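Local structure of PROTEIN (hypothetical protein EF0366) (Enterococcus faecalis, 1VPY) at residues 118-123 / 148-153. The protein is of unknown function but belongs to the DUF72 family and folds as a TIM alpha/beta barrel. Sequence-based numbering, arbitrary orientation.
Sequences LVQFSG and AIELRN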
ATOM      1  N   LEU A 118      -3.923   3.549  -0.045  1.00 36.42           N
ATOM      2  CA  LEU A 118      -3.729   2.328   0.733  1.00 36.42           C
ATOM      3  C   LEU A 118      -4.609   2.361   1.962  1.00 36.56           C
ATOM      4  O   LEU A 118      -4.469   3.227   2.814  1.00 36.74           O
ATOM      5  CB  LEU A 118      -2.254   2.096   1.107  1.00 36.19           C
ATOM      6  CG  LEU A 118      -1.965   1.050   2.196  1.00 36.26           C
ATOM      7  CD1 LEU A 118      -2.293  -0.388   1.771  1.00 36.20           C
ATOM      8  CD2 LEU A 118      -0.531   1.162   2.661  1.00 35.99           C
ATOM      9  N   VAL A 119      -5.545   1.425   2.025  1.00 37.06           N
ATOM     10  CA  VAL A 119      -6.372   1.245   3.210  1.00 37.23           C
ATOM     11  C   VAL A 119      -5.858  -0.024   3.884  1.00 37.59           C
ATOM     12  O   VAL A 119      -6.091  -1.137   3.406  1.00 37.84           O
ATOM     13  CB  VAL A 119      -7.873   1.126   2.855  1.00 37.24           C
ATOM     14  CG1 VAL A 119      -8.726   1.095   4.110  1.00 37.11           C
ATOM     15  CG2 VAL A 119      -8.313   2.275   1.951  1.00 37.09           C
ATOM     16  N   GLN A 120      -5.137   0.165   4.987  1.00 37.81           N
ATOM     17  CA  GLN A 120      -4.438  -0.917   5.667  1.00 38.04           C
ATOM     18  C   GLN A 120      -5.082  -1.204   7.033  1.00 38.13           C
ATOM     19  O   GLN A 120      -5.069  -0.345   7.917  1.00 38.35           O
ATOM     20  CB  GLN A 120      -2.958  -0.535   5.794  1.00 38.04           C
ATOM     21  CG  GLN A 120      -2.070  -1.556   6.486  1.00 38.56           C
ATOM     22  CD  GLN A 120      -2.003  -1.335   7.975  1.00 39.23           C
ATOM     23  OE1 GLN A 120      -1.571  -0.276   8.445  1.00 40.11           O
ATOM     24  NE2 GLN A 120      -2.437  -2.329   8.735  1.00 39.92           N
ATOM     25  N   PHE A 121      -5.639  -2.406   7.196  1.00 38.11           N
ATOM     26  CA  PHE A 121      -6.395  -2.771   8.409  1.00 38.53           C
ATOM     27  C   PHE A 121      -5.568  -3.492   9.464  1.00 38.75           C
ATOM     28  O   PHE A 121      -4.508  -4.030   9.180  1.00 39.10           O
ATOM     29  CB  PHE A 121      -7.619  -3.621   8.054  1.00 38.48           C
ATOM     30  CG  PHE A 121      -8.645  -2.890   7.246  1.00 38.31           C
ATOM     31  CD1 PHE A 121      -9.619  -2.122   7.870  1.00 38.15           C
ATOM     32  CD2 PHE A 121      -8.628  -2.952   5.861  1.00 38.90           C
ATOM     33  CE1 PHE A 121     -10.570  -1.433   7.125  1.00 37.91           C
ATOM     34  CE2 PHE A 121      -9.574  -2.268   5.107  1.00 38.91           C
ATOM     35  CZ  PHE A 121     -10.551  -1.509   5.745  1.00 38.27           C
ATOM     36  N   SER A 122      -6.077  -3.513  10.686  1.00 39.26           N
ATOM     37  CA  SER A 122      -5.382  -4.160  11.797  1.00 39.49           C
ATOM     38  C   SER A 122      -5.581  -5.668  11.838  1.00 39.67           C
ATOM     39  O   SER A 122      -6.401  -6.231  11.101  1.00 39.63           O
ATOM     40  CB  SER A 122      -5.842  -3.553  13.112  1.00 39.36           C
ATOM     41  OG  SER A 122      -5.505  -2.185  13.139  1.00 39.69           O
ATOM     42  N   GLY A 123      -4.822  -6.312  12.719  1.00 39.85           N
ATOM     43  CA  GLY A 123      -4.932  -7.745  12.945  1.00 40.00           C
ATOM     44  C   GLY A 123      -6.288  -8.152  13.484  1.00 39.95           C
ATOM     45  O   GLY A 123      -6.675  -9.310  13.365  1.00 40.08           O
ATOM     46  N   ALA A 148      -5.955   0.264  -2.914  1.00 36.91           N
ATOM     47  CA  ALA A 148      -5.182  -0.894  -2.523  1.00 36.56           C
ATOM     48  C   ALA A 148      -5.566  -1.241  -1.093  1.00 36.46           C
ATOM     49  O   ALA A 148      -5.411  -0.422  -0.180  1.00 36.75           O
ATOM     50  CB  ALA A 148      -3.701  -0.608  -2.639  1.00 36.40           C
ATOM     51  N   ILE A 149      -6.091  -2.447  -0.908  1.00 36.19           N
ATOM     52  CA  ILE A 149      -6.530  -2.924   0.406  1.00 35.94           C
ATOM     53  C   ILE A 149      -5.437  -3.823   0.980  1.00 36.18           C
ATOM     54  O   ILE A 149      -4.932  -4.714   0.290  1.00 36.32           O
ATOM     55  CB  ILE A 149      -7.864  -3.736   0.287  1.00 35.72           C
ATOM     56  CG1 ILE A 149      -9.028  -2.863  -0.221  1.00 35.05           C
ATOM     57  CG2 ILE A 149      -8.191  -4.480   1.576  1.00 35.45           C
ATOM     58  CD1 ILE A 149      -9.601  -1.874   0.781  1.00 34.90           C
ATOM     59  N   GLU A 150      -5.062  -3.574   2.231  1.00 36.50           N
ATOM     60  CA  GLU A 150      -4.158  -4.468   2.962  1.00 36.58           C
ATOM     61  C   GLU A 150      -4.791  -5.015   4.239  1.00 36.40           C
ATOM     62  O   GLU A 150      -5.426  -4.268   4.976  1.00 36.47           O
ATOM     63  CB  GLU A 150      -2.850  -3.768   3.306  1.00 36.46           C
ATOM     64  CG  GLU A 150      -1.790  -4.741   3.757  1.00 36.92           C
ATOM     65  CD  GLU A 150      -0.541  -4.067   4.256  1.00 37.68           C
ATOM     66  OE1 GLU A 150      -0.051  -3.124   3.592  1.00 36.84           O
ATOM     67  OE2 GLU A 150      -0.041  -4.502   5.314  1.00 37.19           O
ATOM     68  N   LEU A 151      -4.587  -6.310   4.493  1.00 36.45           N
ATOM     69  CA  LEU A 151      -5.121  -6.998   5.682  1.00 36.39           C
ATOM     70  C   LEU A 151      -4.001  -7.606   6.545  1.00 36.87           C
ATOM     71  O   LEU A 151      -2.952  -7.991   6.016  1.00 36.48           O
ATOM     72  CB  LEU A 151      -6.097  -8.105   5.259  1.00 36.11           C
ATOM     73  CG  LEU A 151      -7.076  -7.854   4.103  1.00 35.30           C
ATOM     74  CD1 LEU A 151      -7.503  -9.156   3.465  1.00 33.80           C
ATOM     75  CD2 LEU A 151      -8.285  -7.051   4.542  1.00 34.21           C
ATOM     76  N   ARG A 152      -4.229  -7.681   7.864  1.00 37.42           N
ATOM     77  CA  ARG A 152      -3.285  -8.307   8.817  1.00 38.02           C
ATOM     78  C   ARG A 152      -3.916  -9.465   9.577  1.00 38.28           C
ATOM     79  O   ARG A 152      -3.463  -9.810  10.673  1.00 38.49           O
ATOM     80  CB  ARG A 152      -2.750  -7.308   9.857  1.00 38.07           C
ATOM     81  CG  ARG A 152      -1.844  -6.230   9.324  1.00 39.33           C
ATOM     82  CD  ARG A 152      -0.682  -5.928  10.266  1.00 40.40           C
ATOM     83  NE  ARG A 152      -0.047  -4.640   9.959  1.00 41.76           N
ATOM     84  CZ  ARG A 152       0.526  -4.332   8.795  1.00 43.54           C
ATOM     85  NH1 ARG A 152       0.547  -5.210   7.802  1.00 44.58           N
ATOM     86  NH2 ARG A 152       1.074  -3.135   8.609  1.00 44.67           N
ATOM     87  N   ASN A 153      -4.958 -10.058   9.008  1.00 38.59           N
ATOM     88  CA  ASN A 153      -5.657 -11.171   9.655  1.00 38.79           C
ATOM     89  C   ASN A 153      -5.801 -12.357   8.710  1.00 39.07           C
ATOM     90  O   ASN A 153      -6.317 -12.215   7.601  1.00 39.03           O
ATOM     91  CB  ASN A 153      -7.024 -10.710  10.162  1.00 38.60           C
ATOM     92  CG  ASN A 153      -7.727 -11.767  10.971  1.00 38.79           C
ATOM     93  OD1 ASN A 153      -8.220 -12.755  10.428  1.00 39.01           O
ATOM     94  ND2 ASN A 153      -7.789 -11.564  12.279  1.00 38.85           N
TER
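Asn153 gives its ND2 to Gly123 O, 2.7 Å away, in a nearly straight bond whose acceptor lies in the plane of the amide. The first torsion (chi1 -174°) sets CG opposite the backbone N and carries the amide across to the other loop, while OD1 turns to Ser155. Asparagine suits the place because one short amide can bond to both loops. Before these loops, strands 114-120 and 147-150, neighbours in the parallel barrel joined through helix 129-141, run in register. Val119 uses both its own N and its own O, N to Ala148 O and O to Glu150 N, each at 2.9 Å. Phe121 N continues the pattern onto Glu150 O.

Side chains then divide by face. Val119 and Ile149, branched and apolar as suits a face turned to the helices, point outward, where Ile149 CD1 lies 4.0 Å from Val119 CB and also meets the edge of the Phe121 ring. That ring continues the apolar layer to Tyr134 and Leu135 of helix 129-141. Inward, Leu118 CD1 rests on Glu150 CB at 3.8 Å, shielding the aliphatic root of the acid. Gln120 and Glu150 run side by side, Gln120 CG against Glu150 CD (3.7 Å). A bend at chi2 (-90°) brings Gln120 NE2 over one face of the Arg152 guanidinium, offset toward its rim, the two planes 19° apart. Arg152 NH1 forms a salt bridge to Glu150 OE2 (2.7 Å), though the hydrogen bond within it is bent and weak. Glutamine's flat amide can stack while OE1 accepts from Lys76, and the Glu150 carboxylate is further held by Arg204 through OE1 and His206 through OE2. Such a largely buried polar group at the C-terminal end of the strands, where TIM barrels usually place their active sites, is consistent with a binding pocket, though none is established here.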